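Local coordinates for Slr1438 protein (Synechocystis sp., PDB 3K25), which is of unknown function but, as an aldose 1-epimerase-like protein, probably binds carbohydrate and may act as a sugar isomerase, at residues Q107-R111 / Y136-G140; G32-T36 / V60-I66. One frame throughout, in Å; residues are numbered along the deposited sequence.

Contact 1 of 2, residues Q107-R111 / Y136-G140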
ATOM      1  N   GLN A 107       0.091   8.164 -23.449  1.00 59.26           N
ATOM      2  CA  GLN A 107      -1.000   8.540 -24.342  1.00 66.68           C
ATOM      3  C   GLN A 107      -2.335   8.787 -23.631  1.00 66.71           C
ATOM      4  O   GLN A 107      -2.912   9.866 -23.755  1.00 69.90           O
ATOM      5  CB  GLN A 107      -1.191   7.479 -25.429  1.00 70.80           C
ATOM      6  CG  GLN A 107      -1.935   6.237 -24.971  1.00 81.03           C
ATOM      7  CD  GLN A 107      -2.077   5.205 -26.070  1.00 85.75           C
ATOM      8  OE1 GLN A 107      -1.083   4.649 -26.543  1.00 87.06           O
ATOM      9  NE2 GLN A 107      -3.316   4.942 -26.488  1.00 88.18           N
ATOM     10  N   ASP A 108      -2.828   7.798 -22.891  1.00 57.32           N
ATOM     11  CA  ASP A 108      -4.102   7.951 -22.200  1.00 56.46           C
ATOM     12  C   ASP A 108      -3.906   8.409 -20.768  1.00 51.68           C
ATOM     13  O   ASP A 108      -4.868   8.713 -20.067  1.00 51.68           O
ATOM     14  CB  ASP A 108      -4.884   6.637 -22.228  1.00 58.07           C
ATOM     15  CG  ASP A 108      -5.203   6.180 -23.646  1.00 63.77           C
ATOM     16  OD1 ASP A 108      -5.708   7.002 -24.444  1.00 68.71           O
ATOM     17  OD2 ASP A 108      -4.954   4.996 -23.964  1.00 61.53           O
ATOM     18  N   ASN A 109      -2.646   8.466 -20.353  1.00 49.97           N
ATOM     19  CA  ASN A 109      -2.275   8.885 -19.007  1.00 43.76           C
ATOM     20  C   ASN A 109      -0.766   8.745 -18.838  1.00 38.51           C
ATOM     21  O   ASN A 109      -0.065   8.367 -19.779  1.00 40.56           O
ATOM     22  CB  ASN A 109      -2.981   8.015 -17.959  1.00 40.83           C
ATOM     23  CG  ASN A 109      -2.822   6.518 -18.225  1.00 37.18           C
ATOM     24  OD1 ASN A 109      -1.713   6.014 -18.416  1.00 34.01           O
ATOM     25  ND2 ASN A 109      -3.936   5.803 -18.230  1.00 37.14           N
ATOM     26  N   ALA A 110      -0.270   9.075 -17.648  1.00 40.37           N
ATOM     27  CA  ALA A 110       1.151   8.932 -17.342  1.00 33.41           C
ATOM     28  C   ALA A 110       1.210   7.511 -16.805  1.00 26.47           C
ATOM     29  O   ALA A 110       0.628   7.216 -15.766  1.00 23.58           O
ATOM     30  CB  ALA A 110       1.582   9.930 -16.261  1.00 32.19           C
ATOM     31  N   ARG A 111       1.892   6.622 -17.509  1.00 38.42           N
ATOM     32  CA  ARG A 111       1.940   5.240 -17.059  1.00 34.09           C
ATOM     33  C   ARG A 111       3.326   4.627 -16.940  1.00 31.64           C
ATOM     34  O   ARG A 111       4.082   4.566 -17.916  1.00 31.91           O
ATOM     35  CB  ARG A 111       1.074   4.388 -17.982  1.00 35.86           C
ATOM     36  CG  ARG A 111       1.267   2.912 -17.821  1.00 32.92           C
ATOM     37  CD  ARG A 111       0.248   2.163 -18.631  1.00 34.48           C
ATOM     38  NE  ARG A 111       0.560   0.740 -18.712  1.00 35.46           N
ATOM     39  CZ  ARG A 111      -0.295  -0.173 -19.152  1.00 36.07           C
ATOM     40  NH1 ARG A 111      -1.510   0.194 -19.539  1.00 38.73           N
ATOM     41  NH2 ARG A 111       0.072  -1.445 -19.220  1.00 34.10           N
ATOM     42  N   TYR A 136       1.363   1.687 -12.824  1.00 37.20           N
ATOM     43  CA  TYR A 136       0.905   2.881 -12.139  1.00 37.17           C
ATOM     44  C   TYR A 136       0.487   3.860 -13.226  1.00 42.51           C
ATOM     45  O   TYR A 136       1.291   4.246 -14.068  1.00 44.63           O
ATOM     46  CB  TYR A 136       2.018   3.478 -11.288  1.00 33.95           C
ATOM     47  CG  TYR A 136       2.673   2.502 -10.337  1.00 31.37           C
ATOM     48  CD1 TYR A 136       3.463   1.465 -10.816  1.00 31.42           C
ATOM     49  CD2 TYR A 136       2.548   2.651  -8.954  1.00 28.72           C
ATOM     50  CE1 TYR A 136       4.121   0.608  -9.957  1.00 28.92           C
ATOM     51  CE2 TYR A 136       3.207   1.794  -8.080  1.00 26.52           C
ATOM     52  CZ  TYR A 136       3.997   0.778  -8.593  1.00 27.60           C
ATOM     53  OH  TYR A 136       4.720  -0.038  -7.750  1.00 30.86           O
ATOM     54  N   GLN A 137      -0.785   4.239 -13.202  1.00 24.51           N
ATOM     55  CA  GLN A 137      -1.356   5.151 -14.188  1.00 27.24           C
ATOM     56  C   GLN A 137      -1.884   6.390 -13.496  1.00 30.07           C
ATOM     57  O   GLN A 137      -2.693   6.300 -12.580  1.00 31.30           O
ATOM     58  CB  GLN A 137      -2.471   4.436 -14.943  1.00 28.33           C
ATOM     59  CG  GLN A 137      -2.000   3.089 -15.439  1.00 27.41           C
ATOM     60  CD  GLN A 137      -3.114   2.210 -15.930  1.00 27.03           C
ATOM     61  OE1 GLN A 137      -4.290   2.498 -15.724  1.00 30.08           O
ATOM     62  NE2 GLN A 137      -2.749   1.113 -16.574  1.00 31.07           N
ATOM     63  N   LEU A 138      -1.396   7.544 -13.943  1.00 25.68           N
ATOM     64  CA  LEU A 138      -1.786   8.831 -13.385  1.00 27.23           C
ATOM     65  C   LEU A 138      -2.550   9.671 -14.399  1.00 33.04           C
ATOM     66  O   LEU A 138      -2.033   9.957 -15.473  1.00 32.54           O
ATOM     67  CB  LEU A 138      -0.551   9.609 -12.950  1.00 23.75           C
ATOM     68  CG  LEU A 138      -0.898  10.955 -12.312  1.00 26.20           C
ATOM     69  CD1 LEU A 138      -1.171  10.712 -10.831  1.00 24.97           C
ATOM     70  CD2 LEU A 138       0.249  11.962 -12.483  1.00 25.22           C
ATOM     71  N   GLN A 139      -3.781  10.042 -14.059  1.00 32.93           N
ATOM     72  CA  GLN A 139      -4.599  10.892 -14.916  1.00 40.88           C
ATOM     73  C   GLN A 139      -5.509  11.764 -14.073  1.00 46.28           C
ATOM     74  O   GLN A 139      -5.951  11.364 -12.995  1.00 45.11           O
ATOM     75  CB  GLN A 139      -5.495  10.102 -15.870  1.00 43.30           C
ATOM     76  CG  GLN A 139      -6.723  10.953 -16.268  1.00 54.38           C
ATOM     77  CD  GLN A 139      -7.771  10.222 -17.085  1.00 59.81           C
ATOM     78  OE1 GLN A 139      -8.135   9.079 -16.785  1.00 63.95           O
ATOM     79  NE2 GLN A 139      -8.287  10.894 -18.116  1.00 59.02           N
ATOM     80  N   GLY A 140      -5.796  12.952 -14.594  1.00 42.97           N
ATOM     81  CA  GLY A 140      -6.674  13.877 -13.915  1.00 49.05           C
ATOM     82  C   GLY A 140      -6.428  13.954 -12.428  1.00 49.56           C
ATOM     83  O   GLY A 140      -5.365  14.381 -11.998  1.00 49.22           O
TER

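Contact 2 of 2, residues G32-T36 / V60-I66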
ATOM      1  N   GLY A  32      11.215  -0.527  -3.434  1.00 19.02           N
ATOM      2  CA  GLY A  32       9.939  -1.207  -3.337  1.00 18.06           C
ATOM      3  C   GLY A  32       8.869  -0.782  -4.326  1.00 17.26           C
ATOM      4  O   GLY A  32       7.692  -0.995  -4.056  1.00 19.81           O
ATOM      5  N   GLY A  33       9.254  -0.217  -5.469  1.00 20.50           N
ATOM      6  CA  GLY A  33       8.268   0.223  -6.453  1.00 20.61           C
ATOM      7  C   GLY A  33       7.286   1.159  -5.771  1.00 20.19           C
ATOM      8  O   GLY A  33       6.081   1.126  -6.009  1.00 21.72           O
ATOM      9  N   LEU A  34       7.844   2.012  -4.923  1.00 19.46           N
ATOM     10  CA  LEU A  34       7.105   2.947  -4.102  1.00 21.50           C
ATOM     11  C   LEU A  34       6.739   4.318  -4.654  1.00 25.36           C
ATOM     12  O   LEU A  34       7.591   5.045  -5.175  1.00 27.75           O
ATOM     13  CB  LEU A  34       7.880   3.150  -2.786  1.00 20.97           C
ATOM     14  CG  LEU A  34       7.372   4.193  -1.782  1.00 22.08           C
ATOM     15  CD1 LEU A  34       6.054   3.707  -1.175  1.00 21.19           C
ATOM     16  CD2 LEU A  34       8.405   4.428  -0.691  1.00 18.26           C
ATOM     17  N   VAL A  35       5.455   4.656  -4.519  1.00 19.65           N
ATOM     18  CA  VAL A  35       4.919   5.969  -4.877  1.00 19.43           C
ATOM     19  C   VAL A  35       5.216   6.728  -3.578  1.00 22.70           C
ATOM     20  O   VAL A  35       4.722   6.349  -2.517  1.00 22.10           O
ATOM     21  CB  VAL A  35       3.372   5.946  -5.061  1.00 18.22           C
ATOM     22  CG1 VAL A  35       2.824   7.368  -5.078  1.00 22.35           C
ATOM     23  CG2 VAL A  35       3.010   5.249  -6.339  1.00 17.85           C
ATOM     24  N   THR A  36       6.019   7.777  -3.635  1.00 21.59           N
ATOM     25  CA  THR A  36       6.339   8.493  -2.411  1.00 24.56           C
ATOM     26  C   THR A  36       5.468   9.714  -2.204  1.00 29.68           C
ATOM     27  O   THR A  36       4.892   9.891  -1.135  1.00 32.74           O
ATOM     28  CB  THR A  36       7.788   8.940  -2.415  1.00 24.39           C
ATOM     29  OG1 THR A  36       8.017   9.756  -3.571  1.00 26.82           O
ATOM     30  CG2 THR A  36       8.710   7.743  -2.475  1.00 20.63           C
ATOM     31  N   VAL A  60       9.759   2.824   5.443  1.00 32.46           N
ATOM     32  CA  VAL A  60       9.193   4.027   4.871  1.00 32.46           C
ATOM     33  C   VAL A  60       7.907   4.385   5.594  1.00 34.90           C
ATOM     34  O   VAL A  60       7.094   3.512   5.894  1.00 38.23           O
ATOM     35  CB  VAL A  60       8.930   3.858   3.350  1.00 29.51           C
ATOM     36  CG1 VAL A  60       8.340   2.480   3.064  1.00 31.33           C
ATOM     37  CG2 VAL A  60       7.985   4.941   2.870  1.00 33.22           C
ATOM     38  N   ARG A  61       7.759   5.675   5.891  1.00 36.01           N
ATOM     39  CA  ARG A  61       6.583   6.227   6.566  1.00 37.16           C
ATOM     40  C   ARG A  61       5.994   7.285   5.664  1.00 37.39           C
ATOM     41  O   ARG A  61       6.413   8.443   5.690  1.00 40.05           O
ATOM     42  CB  ARG A  61       6.960   6.884   7.890  1.00 40.45           C
ATOM     43  CG  ARG A  61       7.220   5.924   9.015  1.00 43.32           C
ATOM     44  CD  ARG A  61       5.956   5.593   9.794  1.00 44.86           C
ATOM     45  NE  ARG A  61       6.237   4.584  10.812  1.00 44.69           N
ATOM     46  CZ  ARG A  61       6.494   3.306  10.541  1.00 43.27           C
ATOM     47  NH1 ARG A  61       6.492   2.877   9.281  1.00 36.01           N
ATOM     48  NH2 ARG A  61       6.785   2.460  11.526  1.00 43.87           N
ATOM     49  N   GLY A  62       5.019   6.883   4.864  1.00 24.59           N
ATOM     50  CA  GLY A  62       4.387   7.814   3.958  1.00 24.04           C
ATOM     51  C   GLY A  62       4.328   7.151   2.606  1.00 20.46           C
ATOM     52  O   GLY A  62       4.786   6.025   2.462  1.00 18.09           O
ATOM     53  N   GLY A  63       3.773   7.833   1.616  1.00 29.09           N
ATOM     54  CA  GLY A  63       3.688   7.230   0.304  1.00 25.97           C
ATOM     55  C   GLY A  63       2.731   6.051   0.279  1.00 23.87           C
ATOM     56  O   GLY A  63       1.783   5.982   1.076  1.00 26.43           O
ATOM     57  N   ILE A  64       2.984   5.111  -0.627  1.00 22.67           N
ATOM     58  CA  ILE A  64       2.123   3.952  -0.762  1.00 21.33           C
ATOM     59  C   ILE A  64       2.894   2.631  -0.750  1.00 16.96           C
ATOM     60  O   ILE A  64       3.155   2.028  -1.797  1.00 17.90           O
ATOM     61  CB  ILE A  64       1.295   4.060  -2.048  1.00 20.35           C
ATOM     62  CG1 ILE A  64       0.645   5.443  -2.119  1.00 25.10           C
ATOM     63  CG2 ILE A  64       0.200   3.000  -2.049  1.00 18.61           C
ATOM     64  CD1 ILE A  64      -0.075   5.714  -3.409  1.00 28.64           C
ATOM     65  N   PRO A  65       3.294   2.175   0.446  1.00 15.58           N
ATOM     66  CA  PRO A  65       4.032   0.911   0.544  1.00 16.84           C
ATOM     67  C   PRO A  65       3.200  -0.301   0.085  1.00 14.33           C
ATOM     68  O   PRO A  65       1.968  -0.336   0.220  1.00 15.46           O
ATOM     69  CB  PRO A  65       4.405   0.849   2.024  1.00 16.81           C
ATOM     70  CG  PRO A  65       4.590   2.323   2.377  1.00 16.26           C
ATOM     71  CD  PRO A  65       3.373   2.930   1.712  1.00 18.25           C
ATOM     72  N   ILE A  66       3.898  -1.282  -0.475  1.00 24.22           N
ATOM     73  CA  ILE A  66       3.287  -2.502  -0.986  1.00 25.04           C
ATOM     74  C   ILE A  66       3.516  -3.642  -0.006  1.00 25.39           C
ATOM     75  O   ILE A  66       4.644  -3.856   0.449  1.00 27.70           O
ATOM     76  CB  ILE A  66       3.914  -2.857  -2.346  1.00 23.89           C
ATOM     77  CG1 ILE A  66       3.651  -1.713  -3.326  1.00 24.96           C
ATOM     78  CG2 ILE A  66       3.368  -4.183  -2.865  1.00 22.77           C
ATOM     79  CD1 ILE A  66       4.398  -1.846  -4.625  1.00 29.26           C
TER
HETATM   80  O   HOH W   1       3.686   2.514  -4.617  1.00 18.83           O

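Contact 1 of 2, residues Q107-R111 / Y136-G140
Arg111 and Gln137 run side by side and point the same way from neighbouring strands, forming a non-hydrogen-bonded antiparallel pair with CA atoms 4.4 Å apart. The arginine chain is extended from CG to NE, its CG anti to the backbone N (chi1 167°), which lays the aliphatic part along glutamine CG; Arg111 CD comes within 4.0 Å of Gln137 CG. Further out, Gln137 NE2 sits over one face of the guanidinium, the amide and guanidinium planes turned 30° apart. The 3.3 Å between Gln137 NE2 and Arg111 NH1 separates two donors and is no hydrogen bond. Each group finds its acceptor nearby instead: Arg111 NE makes a salt bridge with Asp113, and Gln137 NE2 bonds to Ser135 OG. Replacing Arg111 by an alanine would probably leave Asp113 without its mate here and uncover the flank of Gln137.

Asn109, two residues before Arg111, slants across the base of the Gln137 side chain, its ND2 3.8 Å from Gln137 CB; the two amides, 21° apart in plane, do not bond each other. Farther along the strand, Asn109 CB approaches Gln139 CB to 3.9 Å.

On the opposite face Ala110 and Leu138 form the hydrogen-bonded pair. Ala110 N gives to Leu138 O at 2.9 Å, and Leu138 N returns a bond to Ala110 O at 2.7 Å. Ala110 CB meets Leu138 CB at 4.0 Å, and both side chains also touch Leu16 of strand 14-18. Arg111 and Gln137 thus make one face polar, while Ala110 and Leu138 with Leu16 make the other apolar. Strands 110-117 and 130-139 are consecutive in an antiparallel meander of the galactose mutarotase-like beta sandwich.

Contact 2 of 2, residues G32-T36 / V60-I66
A water is gripped by three backbone groups where the two segments part: it accepts from Val35 N at 2.8 Å and donates to Ile64 O at 2.9 Å and to Gly33 O at 3.1 Å. It bridges the start of strand 34-40 to the loop, alongside one direct backbone bond. That bond runs from Ile64 N to Val35 O at 2.9 Å, nearly along the C=O axis but bent at the hydrogen (146°). Beside it, Gly63 CA lies 4.0 Å from Thr36 CA; a side chain at Gly63 would point at the strand and run into Val35 O.

Side chains fill in on both sides of this backbone. Leu34, with CG anti to its own N (chi1 175°), sends its two methyls to different partners: CD1 lies against the Ile64 carbonyl and the Pro65 ring, while CD2 meets Val60 CG2 tip to tip at 3.6 Å. Val35 and Ile64 instead lie alongside each other, pointing the same way, with Val35 CG1 3.7 Å from Ile64 CD1. At the far end Ile66 CD1 comes up to the carbonyl oxygens of Gly32 and Gly33, 3.4 Å from Gly32 O. Ile64 and Ile66 also touch strand 157-168, so the loop that leads into strand 66-67 packs between strands 34-40 and 157-168: a buried contact between a loop and the small four-stranded sheet of a mutarotase-like beta sandwich.

Overall arrangement
The centre of contact 2 lies about 7 Å, and that of contact 1 about 19 Å, from the centre of the chain; the first is buried, the second partly exposed. Their chemistry follows: regular strand pairing with an outer face of amides and a guanidinium in 107-111/136-140, against aliphatic side chains, glycines and a bridging water in 32-36/60-66. The two share no segment, yet they touch through Tyr136, whose side chain reaches from strand 130-139 to the inner contact. Its ring packs on Val35 and its hydroxyl on Ile66, with a probable, weak hydrogen bond to Gly33 O. Strand 34-40 thus meets both strand 130-139 and segment 60-66, though Tyr136 also reaches Ile66 directly.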